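Local coordinates for protein beta-agarase AgaA (PDB 3WZ1) that hydrolyses internal beta-1,4-galactosidic linkages of agarose through its GH16 catalytic domain, yielding mainly neoagarotetraose, at residues Asn112-Ser117 and Ile249-Ala254; Ala75-Arg80 and Asn260-Tyr265. All coordinates share one frame; numbering follows the deposited sequence.

Contact 1 (Asn112-Ser117 and Ile249-Ala254); sequences NMVLAS and ITPTDA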
loop_
_atom_site.group_PDB
_atom_site.type_symbol
_atom_site.label_atom_id
_atom_site.label_comp_id
_atom_site.label_asym_id
_atom_site.label_seq_id
_atom_site.Cartn_x
_atom_site.Cartn_y
_atom_site.Cartn_z
ATOM N N ASN A 112 6.353 3.496 12.975
ATOM C CA ASN A 112 7.736 3.392 13.383
ATOM C C ASN A 112 7.968 1.998 13.938
ATOM O O ASN A 112 8.182 1.797 15.129
ATOM C CB ASN A 112 8.025 4.480 14.406
ATOM C CG ASN A 112 9.474 4.542 14.819
ATOM O OD1 ASN A 112 10.323 3.776 14.377
ATOM N ND2 ASN A 112 9.757 5.508 15.708
ATOM N N MET A 113 7.921 1.042 13.019
ATOM C CA MET A 113 7.951 -0.369 13.330
ATOM C C MET A 113 8.684 -1.130 12.243
ATOM O O MET A 113 8.849 -0.644 11.115
ATOM C CB MET A 113 6.524 -0.915 13.409
ATOM C CG MET A 113 5.600 -0.257 14.406
ATOM S SD MET A 113 5.979 -0.692 16.125
ATOM C CE MET A 113 4.937 -2.143 16.346
ATOM N N VAL A 114 9.099 -2.355 12.562
ATOM C CA VAL A 114 9.706 -3.233 11.565
ATOM C C VAL A 114 8.679 -3.864 10.626
ATOM O O VAL A 114 9.020 -4.501 9.625
ATOM C CB VAL A 114 10.584 -4.325 12.191
ATOM C CG1 VAL A 114 11.748 -3.683 12.932
ATOM C CG2 VAL A 114 9.788 -5.262 13.112
ATOM N N LEU A 115 7.411 -3.730 10.994
ATOM C CA LEU A 115 6.301 -4.139 10.142
ATOM C C LEU A 115 6.289 -3.370 8.842
ATOM O O LEU A 115 6.675 -2.205 8.800
ATOM C CB LEU A 115 4.990 -3.856 10.864
ATOM C CG LEU A 115 4.790 -4.561 12.202
ATOM C CD1 LEU A 115 3.658 -3.925 12.973
ATOM C CD2 LEU A 115 4.515 -6.034 11.952
ATOM N N ALA A 116 5.762 -4.004 7.798
ATOM C CA ALA A 116 5.442 -3.285 6.566
ATOM C C ALA A 116 4.221 -2.396 6.768
ATOM O O ALA A 116 3.209 -2.866 7.293
ATOM C CB ALA A 116 5.166 -4.278 5.441
ATOM N N SER A 117 4.325 -1.121 6.372
ATOM C CA SER A 117 3.194 -0.208 6.203
ATOM C C SER A 117 2.887 -0.209 4.713
ATOM O O SER A 117 3.771 0.097 3.892
ATOM C CB SER A 117 3.514 1.217 6.688
ATOM O OG SER A 117 3.800 1.257 8.081
ATOM N N ILE A 249 13.245 -10.790 12.565
ATOM C CA ILE A 249 12.847 -9.383 12.677
ATOM C C ILE A 249 11.319 -9.298 12.737
ATOM O O ILE A 249 10.634 -9.521 11.740
ATOM C CB ILE A 249 13.400 -8.526 11.523
ATOM C CG1 ILE A 249 14.935 -8.496 11.586
ATOM C CG2 ILE A 249 12.844 -7.107 11.592
ATOM C CD1 ILE A 249 15.566 -7.604 10.548
ATOM N N THR A 250 10.823 -8.947 13.912
ATOM C CA THR A 250 9.394 -8.875 14.207
ATOM C C THR A 250 9.237 -7.965 15.425
ATOM O O THR A 250 10.172 -7.847 16.244
ATOM C CB THR A 250 8.807 -10.307 14.423
ATOM O OG1 THR A 250 7.369 -10.265 14.463
ATOM C CG2 THR A 250 9.286 -10.904 15.729
ATOM N N PRO A 251 8.082 -7.304 15.575
ATOM C CA PRO A 251 7.977 -6.369 16.683
ATOM C C PRO A 251 8.097 -7.009 18.064
ATOM O O PRO A 251 7.648 -8.145 18.277
ATOM C CB PRO A 251 6.580 -5.773 16.536
ATOM C CG PRO A 251 6.278 -5.942 15.102
ATOM C CD PRO A 251 6.898 -7.232 14.691
ATOM N N THR A 252 8.664 -6.259 18.990
ATOM C CA THR A 252 8.689 -6.668 20.388
ATOM C C THR A 252 7.392 -6.230 21.077
ATOM O O THR A 252 6.658 -5.343 20.605
ATOM C CB THR A 252 9.867 -6.026 21.132
ATOM O OG1 THR A 252 9.684 -4.607 21.168
ATOM C CG2 THR A 252 11.193 -6.368 20.460
ATOM N N ASP A 253 7.102 -6.821 22.239
ATOM C CA ASP A 253 5.964 -6.384 23.020
ATOM C C ASP A 253 6.055 -4.887 23.381
ATOM O O ASP A 253 5.064 -4.184 23.380
ATOM C CB ASP A 253 5.861 -7.172 24.337
ATOM C CG ASP A 253 5.486 -8.622 24.140
ATOM O OD1 ASP A 253 5.279 -9.082 23.004
ATOM O OD2 ASP A 253 5.386 -9.331 25.167
ATOM N N ALA A 254 7.261 -4.411 23.674
ATOM C CA ALA A 254 7.447 -3.016 24.051
ATOM C C ALA A 254 7.104 -2.071 22.895
ATOM O O ALA A 254 6.486 -1.039 23.097
ATOM C CB ALA A 254 8.873 -2.774 24.524
#
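V114, L115 and M113 meet P251 and I249 in a purely apolar contact. It joins the turn leading into strand 116-123 to the loop before helix 253-256, in the jelly-roll catalytic domain. P251 is the centre of it. Its ring carbons share out the partners: CB faces M113, CG faces L115, and CD lies near V114 and L115. CG of P251 sits 3.5 Å from CG of L115, and both methyls of L115 lie close to the same ring carbon. The two side chains cross at about a right angle. CB of P251 meets the methyl CE of M113 at 4.0 Å. The M113 chain is bent at chi2 and chi3 (-73° and -91°), which brings its end round to the proline although its CB does not point there. V114 does point at the loop. Its CG2 lies against the T250-P251 peptide, 3.6 Å from N of P251. Its CB touches CG2 of I249 at 3.6 Å. V114 thus bridges I249 and P251. CB of T250 points away from the turn, and its OG1 bonds D240. The backbone is held from outside the contact: R244 bonds O of V114, and R140 bonds O of T250. Around the patch, M113 and P251 also pack on L256 of helix 253-256, M113 and L115 touch S78 of strand 73-80, and I249 leans on R244 of helix 242-245.

Contact 2 (Ala75-Arg80 and Asn260-Tyr265); sequences AITSGR and NRNTYY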
loop_
_atom_site.group_PDB
_atom_site.type_symbol
_atom_site.label_atom_id
_atom_site.label_comp_id
_atom_site.label_asym_id
_atom_site.label_seq_id
_atom_site.Cartn_x
_atom_site.Cartn_y
_atom_site.Cartn_z
ATOM N N ALA A 75 -6.410 5.134 10.523
ATOM C CA ALA A 75 -5.376 4.575 11.383
ATOM C C ALA A 75 -5.386 3.071 11.253
ATOM O O ALA A 75 -6.447 2.441 11.358
ATOM C CB ALA A 75 -5.605 4.959 12.842
ATOM N N ILE A 76 -4.208 2.523 10.993
ATOM C CA ILE A 76 -3.934 1.106 11.005
ATOM C C ILE A 76 -2.989 0.876 12.174
ATOM O O ILE A 76 -1.823 1.323 12.144
ATOM C CB ILE A 76 -3.261 0.669 9.696
ATOM C CG1 ILE A 76 -4.108 0.973 8.465
ATOM C CG2 ILE A 76 -2.835 -0.804 9.757
ATOM C CD1 ILE A 76 -5.450 0.260 8.420
ATOM N N THR A 77 -3.450 0.156 13.188
ATOM C CA THR A 77 -2.627 -0.051 14.377
ATOM C C THR A 77 -2.237 -1.533 14.533
ATOM O O THR A 77 -2.476 -2.361 13.647
ATOM C CB THR A 77 -3.276 0.600 15.608
ATOM O OG1 THR A 77 -2.323 0.709 16.679
ATOM C CG2 THR A 77 -4.509 -0.157 16.047
ATOM N N SER A 78 -1.561 -1.816 15.633
ATOM C CA SER A 78 -0.918 -3.093 15.879
ATOM C C SER A 78 -0.969 -3.397 17.369
ATOM O O SER A 78 -1.028 -2.490 18.215
ATOM C CB SER A 78 0.527 -3.085 15.388
ATOM O OG SER A 78 1.299 -2.077 16.017
ATOM N N GLY A 79 -0.936 -4.682 17.688
ATOM C CA GLY A 79 -0.855 -5.122 19.081
ATOM C C GLY A 79 -0.492 -6.575 19.161
ATOM O O GLY A 79 -0.635 -7.310 18.188
ATOM N N ARG A 80 0.003 -6.991 20.320
ATOM C CA ARG A 80 0.311 -8.395 20.546
ATOM C C ARG A 80 -0.992 -9.167 20.714
ATOM O O ARG A 80 -1.898 -8.718 21.444
ATOM C CB ARG A 80 1.160 -8.566 21.799
ATOM C CG ARG A 80 1.461 -10.025 22.150
ATOM C CD ARG A 80 2.327 -10.709 21.118
ATOM N NE ARG A 80 3.666 -10.144 21.102
ATOM C CZ ARG A 80 4.447 -10.033 20.034
ATOM N NH1 ARG A 80 4.058 -10.462 18.826
ATOM N NH2 ARG A 80 5.653 -9.483 20.172
ATOM N N ASN A 260 2.973 5.736 20.322
ATOM C CA ASN A 260 3.668 6.671 19.443
ATOM C C ASN A 260 4.421 6.012 18.319
ATOM O O ASN A 260 4.930 6.727 17.441
ATOM C CB ASN A 260 4.633 7.552 20.240
ATOM C CG ASN A 260 3.914 8.606 21.035
ATOM O OD1 ASN A 260 2.738 8.449 21.392
ATOM N ND2 ASN A 260 4.597 9.712 21.297
ATOM N N ARG A 261 4.505 4.684 18.328
ATOM C CA ARG A 261 5.195 3.942 17.278
ATOM C C ARG A 261 4.324 2.968 16.519
ATOM O O ARG A 261 4.631 2.648 15.375
ATOM C CB ARG A 261 6.379 3.190 17.883
ATOM C CG ARG A 261 7.510 4.133 18.244
ATOM C CD ARG A 261 8.754 3.356 18.594
ATOM N NE ARG A 261 8.664 2.810 19.936
ATOM C CZ ARG A 261 9.490 1.903 20.430
ATOM N NH1 ARG A 261 10.457 1.420 19.664
ATOM N NH2 ARG A 261 9.323 1.466 21.689
ATOM N N ASN A 262 3.236 2.516 17.133
ATOM C CA ASN A 262 2.595 1.286 16.678
ATOM C C ASN A 262 1.514 1.503 15.631
ATOM O O ASN A 262 0.801 0.564 15.277
ATOM C CB ASN A 262 2.044 0.515 17.899
ATOM C CG ASN A 262 0.894 1.229 18.589
ATOM O OD1 ASN A 262 0.409 2.264 18.144
ATOM N ND2 ASN A 262 0.431 0.647 19.699
ATOM N N THR A 263 1.412 2.719 15.098
ATOM C CA THR A 263 0.306 3.051 14.217
ATOM C C THR A 263 0.778 3.712 12.929
ATOM O O THR A 263 1.640 4.602 12.943
ATOM C CB THR A 263 -0.729 3.941 14.938
ATOM O OG1 THR A 263 -1.158 3.271 16.133
ATOM C CG2 THR A 263 -1.936 4.195 14.076
ATOM N N TYR A 264 0.159 3.263 11.836
ATOM C CA TYR A 264 0.387 3.747 10.455
ATOM C C TYR A 264 -0.814 4.587 10.095
ATOM O O TYR A 264 -1.942 4.145 10.275
ATOM C CB TYR A 264 0.504 2.514 9.552
ATOM C CG TYR A 264 0.323 2.631 8.049
ATOM C CD1 TYR A 264 0.890 3.665 7.302
ATOM C CD2 TYR A 264 -0.352 1.645 7.356
ATOM C CE1 TYR A 264 0.746 3.711 5.935
ATOM C CE2 TYR A 264 -0.470 1.670 5.972
ATOM C CZ TYR A 264 0.055 2.723 5.264
ATOM O OH TYR A 264 -0.076 2.752 3.873
ATOM N N TYR A 265 -0.595 5.817 9.630
ATOM C CA TYR A 265 -1.693 6.760 9.372
ATOM C C TYR A 265 -1.791 7.107 7.911
ATOM O O TYR A 265 -0.771 7.355 7.270
ATOM C CB TYR A 265 -1.511 8.080 10.146
ATOM C CG TYR A 265 -1.516 7.923 11.634
ATOM C CD1 TYR A 265 -2.700 7.878 12.346
ATOM C CD2 TYR A 265 -0.322 7.829 12.332
ATOM C CE1 TYR A 265 -2.699 7.744 13.724
ATOM C CE2 TYR A 265 -0.316 7.673 13.702
ATOM C CZ TYR A 265 -1.501 7.646 14.385
ATOM O OH TYR A 265 -1.482 7.470 15.764
#
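I76 and Y264 form an antiparallel hydrogen-bonded pair where strand 73-80 runs beside the start of strand 264-276. N of I76 bonds O of Y264 at 2.9 Å, and N of Y264 returns a bond to O of I76 at 2.8 Å. Both are nearly straight. The neighbouring pair, A75 with Y265, is non-hydrogen-bonded. Beyond I76 the regular pairing gives way to side-chain bonds. OG of S78 donates to O of N262 at 2.8 Å, in the carbonyl plane and on a lone pair. The chi1 of S78, 59°, places its hydroxyl between backbone N and carbonyl carbon, facing that oxygen. T77 brings OG1 to 2.9 Å from OG1 of T263, and the two side chains cross at an angle. OG1 of T263 donates in turn to OD1 of N262 at 2.7 Å, from a position tilted out of the amide plane. ND2 of N262 bonds O of L256, so both ends of this amide are held. An alanine in place of N262 would probably leave the T263 hydroxyl without this acceptor and O of L256 without this donor, so the T263 side chain would be less firmly fixed. I76 and Y264 lie side by side, pointing the same way, with CB of I76 3.9 Å from CD2 of Y264; I236 of strand 232-239 touches both. Y264 is about 8 Å, side chain to side chain, from E134, the predicted proton donor. On the side of A75 and Y265, CB of A75 meets CE1 of Y265 at 4.1 Å, and CG2 of T263 lies over one face of that ring, offset toward its rim. Two backbone bonds set the register, and the bonds of S78, T263 and the N262 amide probably hold the segment just before strand 264-276.

Overall arrangement
Of the four segments, 75-80 on strand 73-80 comes first along the chain and supplies one side of contact 2. The chain then runs on to 112-117, the first side of contact 1. It returns at 249-254, closing that loop, and reaches 260-265 soon afterwards, closing contact 2. Contact 1 is therefore nested inside the loop of contact 2. Their centres lie about 10 Å apart. R80 joins them directly: its NE forms a salt bridge with OD1 of D253, and its NH2 probably bonds O of P251. S117 also packs on Y264. Together the contacts tie strands 73-80, 116-123 and 264-276 to the segment carrying helix 253-256.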